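Local atomic coordinates of D-alanyl transferase DltD (Enterococcus faecalis, PDB entry 6O93), a protein that probably takes part in D-alanylation of lipoteichoic acid in the Gram-positive cell wall, as a membrane-associated member of the DltD family. Residues K212-T217 with N221-L226; S80-M85 with D116-H121; P295-R300 with T305-D310. One frame throughout, in Å; residues are numbered along the deposited sequence.

Interaction 1: residues K212-T217 with N221-L226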
loop_
_atom_site.group_PDB
_atom_site.type_symbol
_atom_site.label_atom_id
_atom_site.label_comp_id
_atom_site.label_asym_id
_atom_site.label_seq_id
_atom_site.Cartn_x
_atom_site.Cartn_y
_atom_site.Cartn_z
ATOM N N LYS A 212 -18.914 -5.063 -18.249
ATOM C CA LYS A 212 -20.111 -4.867 -19.059
ATOM C C LYS A 212 -20.645 -3.442 -18.989
ATOM O O LYS A 212 -21.517 -3.088 -19.789
ATOM C CB LYS A 212 -21.199 -5.848 -18.620
ATOM C CG LYS A 212 -20.796 -7.313 -18.753
ATOM C CD LYS A 212 -21.892 -8.247 -18.268
ATOM C CE LYS A 212 -21.491 -9.704 -18.442
ATOM N NZ LYS A 212 -22.499 -10.639 -17.867
ATOM N N GLN A 213 -20.152 -2.624 -18.060
ATOM C CA GLN A 213 -20.568 -1.233 -17.952
ATOM C C GLN A 213 -19.717 -0.290 -18.791
ATOM O O GLN A 213 -20.107 0.865 -18.982
ATOM C CB GLN A 213 -20.516 -0.776 -16.489
ATOM C CG GLN A 213 -21.482 -1.495 -15.565
ATOM C CD GLN A 213 -21.336 -1.055 -14.118
ATOM O OE1 GLN A 213 -20.228 -0.831 -13.633
ATOM N NE2 GLN A 213 -22.461 -0.921 -13.426
ATOM N N LEU A 214 -18.577 -0.750 -19.293
ATOM C CA LEU A 214 -17.620 0.116 -19.959
ATOM C C LEU A 214 -17.793 0.065 -21.474
ATOM O O LEU A 214 -18.163 -0.973 -22.030
ATOM C CB LEU A 214 -16.190 -0.301 -19.603
ATOM C CG LEU A 214 -15.810 -0.173 -18.128
ATOM C CD1 LEU A 214 -14.560 -0.985 -17.844
ATOM C CD2 LEU A 214 -15.600 1.287 -17.749
ATOM N N PRO A 215 -17.526 1.168 -22.172
ATOM C CA PRO A 215 -17.584 1.140 -23.636
ATOM C C PRO A 215 -16.487 0.262 -24.222
ATOM O O PRO A 215 -15.507 -0.090 -23.563
ATOM C CB PRO A 215 -17.397 2.610 -24.032
ATOM C CG PRO A 215 -16.701 3.231 -22.879
ATOM C CD PRO A 215 -17.187 2.506 -21.659
ATOM N N ALA A 216 -16.674 -0.089 -25.497
ATOM C CA ALA A 216 -15.750 -1.001 -26.162
ATOM C C ALA A 216 -14.361 -0.396 -26.315
ATOM O O ALA A 216 -13.365 -1.128 -26.299
ATOM C CB ALA A 216 -16.305 -1.397 -27.530
ATOM N N THR A 217 -14.269 0.922 -26.475
ATOM C CA THR A 217 -12.992 1.605 -26.616
ATOM C C THR A 217 -12.814 2.614 -25.491
ATOM O O THR A 217 -13.786 3.174 -24.972
ATOM C CB THR A 217 -12.876 2.312 -27.976
ATOM O OG1 THR A 217 -14.014 3.158 -28.186
ATOM C CG2 THR A 217 -12.786 1.291 -29.098
ATOM N N ASN A 221 -12.680 11.197 -21.219
ATOM C CA ASN A 221 -13.795 12.111 -20.989
ATOM C C ASN A 221 -15.125 11.367 -20.962
ATOM O O ASN A 221 -15.988 11.657 -20.123
ATOM C CB ASN A 221 -13.805 13.203 -22.058
ATOM C CG ASN A 221 -12.638 14.163 -21.918
ATOM O OD1 ASN A 221 -12.065 14.306 -20.835
ATOM N ND2 ASN A 221 -12.280 14.827 -23.011
ATOM N N GLU A 222 -15.309 10.404 -21.866
ATOM C CA GLU A 222 -16.513 9.581 -21.830
ATOM C C GLU A 222 -16.614 8.832 -20.506
ATOM O O GLU A 222 -17.675 8.804 -19.872
ATOM C CB GLU A 222 -16.511 8.600 -23.005
ATOM C CG GLU A 222 -17.766 7.740 -23.111
ATOM C CD GLU A 222 -17.667 6.692 -24.207
ATOM O OE1 GLU A 222 -16.564 6.512 -24.766
ATOM O OE2 GLU A 222 -18.691 6.046 -24.510
ATOM N N LEU A 223 -15.508 8.226 -20.070
ATOM C CA LEU A 223 -15.511 7.478 -18.817
ATOM C C LEU A 223 -15.739 8.397 -17.622
ATOM O O LEU A 223 -16.454 8.031 -16.680
ATOM C CB LEU A 223 -14.194 6.716 -18.665
ATOM C CG LEU A 223 -13.951 5.614 -19.699
ATOM C CD1 LEU A 223 -12.488 5.200 -19.715
ATOM C CD2 LEU A 223 -14.840 4.411 -19.421
ATOM N N ASP A 224 -15.135 9.587 -17.635
ATOM C CA ASP A 224 -15.302 10.515 -16.520
ATOM C C ASP A 224 -16.768 10.886 -16.338
ATOM O O ASP A 224 -17.279 10.897 -15.211
ATOM C CB ASP A 224 -14.453 11.767 -16.749
ATOM C CG ASP A 224 -14.091 12.480 -15.453
ATOM O OD1 ASP A 224 -14.098 11.833 -14.386
ATOM O OD2 ASP A 224 -13.799 13.694 -15.503
ATOM N N GLN A 225 -17.460 11.189 -17.440
ATOM C CA GLN A 225 -18.885 11.493 -17.365
ATOM C C GLN A 225 -19.688 10.274 -16.929
ATOM O O GLN A 225 -20.619 10.391 -16.123
ATOM C CB GLN A 225 -19.382 12.002 -18.718
ATOM C CG GLN A 225 -18.798 13.347 -19.128
ATOM C CD GLN A 225 -19.195 13.751 -20.537
ATOM O OE1 GLN A 225 -19.477 12.902 -21.384
ATOM N NE2 GLN A 225 -19.221 15.056 -20.792
ATOM N N LEU A 226 -19.347 9.093 -17.452
ATOM C CA LEU A 226 -20.059 7.879 -17.067
ATOM C C LEU A 226 -19.869 7.580 -15.585
ATOM O O LEU A 226 -20.796 7.107 -14.914
ATOM C CB LEU A 226 -19.584 6.703 -17.919
ATOM C CG LEU A 226 -20.255 5.354 -17.649
ATOM C CD1 LEU A 226 -21.726 5.401 -18.027
ATOM C CD2 LEU A 226 -19.541 4.242 -18.400
#
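The loop that joins helix 204-211 to helix 220-233 folds back on the helix it leads into, and L214 and P215 lie against L223, E222 and L226 of the first turns of that helix. The evidence for close packing is the methyl L223 CD2, which serves two loop residues at once: it lies 3.6 Å from L214 CD2 and 3.8 Å from P215 CD. L214 and L223 meet by these methyls, with their side chains crossing at about a right angle. While CD of the P215 ring faces L223, its CB and CG face the carboxylate of E222, whose OE2 stands 3.7 Å from P215 CB and whose OE1 is 3.8 Å from P215 CG. E222 reaches the ring because its CG is anti to the backbone N (chi1 -177°) and the chain then runs extended, sliding past the proline in the opposite direction. One turn on, L226 CD2 comes within 3.5 Å of the backbone carbonyl Q213 O. L214 also touches V59 and L60 of helix 57-63, L223 touches L356 of helix 352-367, and P215 O is hydrogen-bonded to Y64 OH. No hydrogen bond links the two segments, so they hold each other by van der Waals contact between leucine methyls and a proline ring, with the carboxylate of E222 laid over that ring and its aliphatic chain only carrying it there.

Interaction 2: residues S80-M85 with D116-H121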
loop_
_atom_site.group_PDB
_atom_site.type_symbol
_atom_site.label_atom_id
_atom_site.label_comp_id
_atom_site.label_asym_id
_atom_site.label_seq_id
_atom_site.Cartn_x
_atom_site.Cartn_y
_atom_site.Cartn_z
ATOM N N SER A 80 3.455 1.299 5.941
ATOM C CA SER A 80 4.738 1.292 5.245
ATOM C C SER A 80 5.668 0.209 5.778
ATOM O O SER A 80 6.397 -0.423 5.005
ATOM C CB SER A 80 5.404 2.662 5.355
ATOM O OG SER A 80 4.702 3.626 4.592
ATOM N N LEU A 81 5.670 -0.014 7.092
ATOM C CA LEU A 81 6.590 -0.992 7.666
ATOM C C LEU A 81 6.284 -2.392 7.147
ATOM O O LEU A 81 7.189 -3.128 6.737
ATOM C CB LEU A 81 6.517 -0.948 9.191
ATOM C CG LEU A 81 7.595 -1.737 9.939
ATOM C CD1 LEU A 81 8.985 -1.216 9.604
ATOM C CD2 LEU A 81 7.350 -1.670 11.431
ATOM N N THR A 82 5.005 -2.774 7.154
ATOM C CA THR A 82 4.601 -4.043 6.558
ATOM C C THR A 82 5.020 -4.116 5.096
ATOM O O THR A 82 5.573 -5.125 4.643
ATOM C CB THR A 82 3.087 -4.221 6.684
ATOM O OG1 THR A 82 2.724 -4.346 8.063
ATOM C CG2 THR A 82 2.624 -5.457 5.923
ATOM N N GLN A 83 4.759 -3.047 4.339
ATOM C CA GLN A 83 5.044 -3.057 2.909
ATOM C C GLN A 83 6.541 -3.106 2.632
ATOM O O GLN A 83 6.966 -3.720 1.646
ATOM C CB GLN A 83 4.418 -1.831 2.244
ATOM C CG GLN A 83 2.897 -1.782 2.324
ATOM C CD GLN A 83 2.229 -2.838 1.462
ATOM O OE1 GLN A 83 2.873 -3.778 1.002
ATOM N NE2 GLN A 83 0.930 -2.681 1.234
ATOM N N ALA A 84 7.351 -2.468 3.478
ATOM C CA ALA A 84 8.797 -2.519 3.286
ATOM C C ALA A 84 9.300 -3.958 3.299
ATOM O O ALA A 84 10.195 -4.319 2.526
ATOM C CB ALA A 84 9.499 -1.690 4.363
ATOM N N MET A 85 8.730 -4.799 4.162
ATOM C CA MET A 85 9.130 -6.199 4.205
ATOM C C MET A 85 8.545 -6.983 3.036
ATOM O O MET A 85 9.187 -7.915 2.536
ATOM C CB MET A 85 8.704 -6.825 5.535
ATOM C CG MET A 85 9.286 -8.211 5.785
ATOM S SD MET A 85 11.094 -8.221 5.888
ATOM C CE MET A 85 11.358 -7.219 7.353
ATOM N N ASP A 116 -1.783 -3.833 16.727
ATOM C CA ASP A 116 -2.601 -4.909 16.179
ATOM C C ASP A 116 -2.646 -4.872 14.658
ATOM O O ASP A 116 -2.852 -5.913 14.024
ATOM C CB ASP A 116 -4.020 -4.832 16.743
ATOM C CG ASP A 116 -4.060 -5.002 18.249
ATOM O OD1 ASP A 116 -3.086 -5.543 18.813
ATOM O OD2 ASP A 116 -5.071 -4.599 18.864
ATOM N N SER A 117 -2.475 -3.694 14.055
ATOM C CA SER A 117 -2.459 -3.615 12.598
ATOM C C SER A 117 -1.185 -4.232 12.039
ATOM O O SER A 117 -1.227 -5.013 11.082
ATOM C CB SER A 117 -2.604 -2.164 12.145
ATOM O OG SER A 117 -3.917 -1.696 12.390
ATOM N N PHE A 118 -0.035 -3.890 12.623
ATOM C CA PHE A 118 1.204 -4.539 12.216
ATOM C C PHE A 118 1.171 -6.026 12.545
ATOM O O PHE A 118 1.568 -6.859 11.724
ATOM C CB PHE A 118 2.402 -3.874 12.890
ATOM C CG PHE A 118 3.707 -4.533 12.563
ATOM C CD1 PHE A 118 4.436 -4.135 11.458
ATOM C CD2 PHE A 118 4.193 -5.567 13.348
ATOM C CE1 PHE A 118 5.635 -4.753 11.143
ATOM C CE2 PHE A 118 5.386 -6.185 13.041
ATOM C CZ PHE A 118 6.109 -5.777 11.937
ATOM N N GLY A 119 0.696 -6.375 13.743
ATOM C CA GLY A 119 0.687 -7.771 14.149
ATOM C C GLY A 119 -0.207 -8.633 13.280
ATOM O O GLY A 119 0.114 -9.792 13.002
ATOM N N ALA A 120 -1.343 -8.083 12.838
ATOM C CA ALA A 120 -2.261 -8.854 12.010
ATOM C C ALA A 120 -1.657 -9.212 10.660
ATOM O O ALA A 120 -2.083 -10.195 10.049
ATOM C CB ALA A 120 -3.565 -8.081 11.800
ATOM N N HIS A 121 -0.672 -8.449 10.189
ATOM C CA HIS A 121 -0.069 -8.676 8.880
ATOM C C HIS A 121 1.402 -9.059 8.968
ATOM O O HIS A 121 2.080 -9.125 7.934
ATOM C CB HIS A 121 -0.242 -7.428 8.011
ATOM C CG HIS A 121 -1.667 -6.998 7.878
ATOM N ND1 HIS A 121 -2.219 -5.998 8.650
ATOM C CD2 HIS A 121 -2.667 -7.459 7.090
ATOM C CE1 HIS A 121 -3.491 -5.849 8.330
ATOM N NE2 HIS A 121 -3.788 -6.724 7.385
HETATM O O HOH W 1 3.183 -6.574 9.184
#
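L81 and F118 both carry CG anti to the backbone N (chi1 -170° and 177°), which brings CD1 and CE1 of F118 alongside L81. T82 turns its two branches differently: OG1 sits beside the backbone N, and CG2 is left to face H121. This is a parallel-running helix pair in a parallel-sheet domain consistent with the SGNH-hydrolase fold; the short segments' axes cross at -23° and approach to 10.0 Å, and the CA atoms of T82 and F118 are the nearest pair across the helices. L81 CD2 is 3.5 Å from F118 CE1, an oblique approach to the ring, and T82 OG1 comes obliquely to F118 CD1 at 3.8 Å. One turn further along helix 115-121, T82 CG2 meets H121 CB at 4.1 Å. The phenyl ring is also stacked with F151, and helix 139-148 extends the apolar contact, L144 touching L81 and L148 touching F118. The imidazole of H121 is held at both nitrogens: ND1 donates to S117 O one turn back, at 2.8 Å and in the carbonyl plane, and NE2 is hydrogen-bonded to E75 OE1. That double grip would restrict rotation of the ring. A water lies between the helices, at a short and doubtful 2.5 Å from T82 OG1; it donates to F118 O at 3.0 Å while sitting over one face of the phenyl ring toward its rim.

Interaction 3: residues P295-R300 with T305-D310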
loop_
_atom_site.group_PDB
_atom_site.type_symbol
_atom_site.label_atom_id
_atom_site.label_comp_id
_atom_site.label_asym_id
_atom_site.label_seq_id
_atom_site.Cartn_x
_atom_site.Cartn_y
_atom_site.Cartn_z
ATOM N N PRO A 295 -4.207 10.419 -2.148
ATOM C CA PRO A 295 -5.624 10.699 -2.357
ATOM C C PRO A 295 -6.072 11.895 -1.541
ATOM O O PRO A 295 -5.359 12.344 -0.631
ATOM C CB PRO A 295 -6.304 9.414 -1.873
ATOM C CG PRO A 295 -5.425 8.969 -0.754
ATOM C CD PRO A 295 -4.011 9.358 -1.141
ATOM N N PRO A 296 -7.246 12.444 -1.836
ATOM C CA PRO A 296 -7.813 13.481 -0.968
ATOM C C PRO A 296 -8.770 12.902 0.059
ATOM O O PRO A 296 -8.969 11.684 0.123
ATOM C CB PRO A 296 -8.543 14.391 -1.959
ATOM C CG PRO A 296 -9.030 13.429 -3.015
ATOM C CD PRO A 296 -8.007 12.308 -3.092
ATOM N N VAL A 297 -9.356 13.773 0.874
ATOM C CA VAL A 297 -10.506 13.442 1.704
ATOM C C VAL A 297 -11.684 14.258 1.192
ATOM O O VAL A 297 -11.542 15.452 0.902
ATOM C CB VAL A 297 -10.237 13.725 3.196
ATOM C CG1 VAL A 297 -11.499 13.511 4.021
ATOM C CG2 VAL A 297 -9.107 12.840 3.709
ATOM N N ASN A 298 -12.839 13.611 1.059
ATOM C CA ASN A 298 -14.016 14.275 0.512
ATOM C C ASN A 298 -14.306 15.563 1.272
ATOM O O ASN A 298 -14.451 15.554 2.498
ATOM C CB ASN A 298 -15.222 13.336 0.575
ATOM C CG ASN A 298 -16.462 13.935 -0.064
ATOM O OD1 ASN A 298 -16.376 14.866 -0.867
ATOM N ND2 ASN A 298 -17.624 13.401 0.291
ATOM N N LYS A 299 -14.383 16.672 0.533
ATOM C CA LYS A 299 -14.639 17.967 1.157
ATOM C C LYS A 299 -15.944 17.954 1.943
ATOM O O LYS A 299 -16.007 18.466 3.066
ATOM C CB LYS A 299 -14.667 19.063 0.089
ATOM C CG LYS A 299 -14.766 20.487 0.637
ATOM C CD LYS A 299 -13.482 20.912 1.337
ATOM C CE LYS A 299 -13.581 22.335 1.873
ATOM N NZ LYS A 299 -12.356 22.727 2.632
ATOM N N ARG A 300 -17.000 17.369 1.369
ATOM C CA ARG A 300 -18.293 17.356 2.044
ATOM C C ARG A 300 -18.216 16.648 3.391
ATOM O O ARG A 300 -18.948 17.004 4.322
ATOM C CB ARG A 300 -19.342 16.691 1.150
ATOM C CG ARG A 300 -19.548 17.399 -0.182
ATOM C CD ARG A 300 -20.699 16.798 -0.977
ATOM N NE ARG A 300 -20.952 17.544 -2.209
ATOM C CZ ARG A 300 -22.030 17.394 -2.974
ATOM N NH1 ARG A 300 -22.974 16.523 -2.640
ATOM N NH2 ARG A 300 -22.169 18.120 -4.076
ATOM N N THR A 305 -16.813 16.696 9.739
ATOM C CA THR A 305 -15.990 16.185 10.829
ATOM C C THR A 305 -14.997 17.212 11.353
ATOM O O THR A 305 -14.463 17.030 12.452
ATOM C CB THR A 305 -15.219 14.938 10.382
ATOM O OG1 THR A 305 -14.265 15.294 9.373
ATOM C CG2 THR A 305 -16.171 13.882 9.834
ATOM N N GLY A 306 -14.730 18.274 10.598
ATOM C CA GLY A 306 -13.758 19.265 11.003
ATOM C C GLY A 306 -12.319 18.941 10.656
ATOM O O GLY A 306 -11.425 19.715 11.022
ATOM N N LEU A 307 -12.060 17.828 9.970
ATOM C CA LEU A 307 -10.703 17.516 9.540
ATOM C C LEU A 307 -10.161 18.642 8.670
ATOM O O LEU A 307 -10.826 19.097 7.733
ATOM C CB LEU A 307 -10.680 16.195 8.771
ATOM C CG LEU A 307 -9.292 15.666 8.395
ATOM C CD1 LEU A 307 -8.557 15.159 9.633
ATOM C CD2 LEU A 307 -9.393 14.572 7.343
ATOM N N SER A 308 -8.948 19.092 8.980
ATOM C CA SER A 308 -8.384 20.265 8.327
ATOM C C SER A 308 -7.788 19.880 6.979
ATOM O O SER A 308 -6.832 19.099 6.916
ATOM C CB SER A 308 -7.319 20.912 9.209
ATOM O OG SER A 308 -6.644 21.935 8.498
ATOM N N GLN A 309 -8.352 20.436 5.904
ATOM C CA GLN A 309 -7.765 20.256 4.580
ATOM C C GLN A 309 -6.430 20.977 4.466
ATOM O O GLN A 309 -5.554 20.542 3.708
ATOM C CB GLN A 309 -8.733 20.758 3.510
ATOM C CG GLN A 309 -9.976 19.899 3.349
ATOM C CD GLN A 309 -9.697 18.589 2.632
ATOM O OE1 GLN A 309 -8.612 18.385 2.083
ATOM N NE2 GLN A 309 -10.678 17.694 2.630
ATOM N N ASP A 310 -6.255 22.077 5.204
ATOM C CA ASP A 310 -4.958 22.744 5.241
ATOM C C ASP A 310 -3.895 21.825 5.828
ATOM O O ASP A 310 -2.765 21.766 5.327
ATOM C CB ASP A 310 -5.056 24.037 6.052
ATOM C CG ASP A 310 -6.110 24.988 5.512
ATOM O OD1 ASP A 310 -6.290 25.042 4.276
ATOM O OD2 ASP A 310 -6.759 25.683 6.323
HETATM O O HOH W 2 -7.515 16.172 0.755
#
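Q309 and V297 form the polar centre of the contact, where the side-chain amide of one residue meets the main chain of the other. Q309 NE2 donates to V297 O over 3.0 Å, with an N-H...O angle of 142°. The donor stands 42° out of the carbonyl plane, so the bond comes from above the plane and does not use a lone pair. The other end of the same amide is tied in through water: this molecule accepts from V297 N at 3.0 Å and donates to Q309 OE1 at 2.8 Å, though more acceptors surround it than it has protons to serve. The bend at chi2 (-74°) folds the glutamine back to make this possible. Beside it, V297 CG2 lies 4.0 Å from L307 CD2, the two side chains crossing at about a right angle, and K299 NZ passes 3.8 Å from Q309 CG. In the next shell, L312 of helix 309-324 touches both V297 and L307. Helix caps lie on both segments: N298 is the N-cap of helix 299-305, with a weak bond from R300 N to N298 OD1 (3.4 Å), while S308 caps helix 309-324 through M311 N. G306, with positive phi, turns the chain between these helices. The N298 side chain lies near, without touching, a probable Ser-His-Asp triad. One direct and one water-mediated bond, together with the hydrogen bond between Q309 NE2 and S302 OG, thus probably set the orientation of this amide, with V297 and L307 adding an apolar flank.

In the fold
Along the chain interaction 2 comes first, then interaction 1, then interaction 3, in series. No two of them touch: the centres of interactions 1 and 2 lie about 37 Å apart, those of interactions 1 and 3 about 28 Å, and those of interactions 2 and 3 about 26 Å. Interaction 2 lies near the chain centre and interaction 1 at its periphery, with interaction 3 between them in depth. Helices 80-90 and 115-121 of interaction 2 bracket strand 98-102 in sequence, and interaction 3 begins just after strand 289-294, its neighbour in the five-stranded parallel sheet. Chain leaving the C-terminal strand ends, where SGNH-type folds keep their active site, thus leads into interactions 2 and 3.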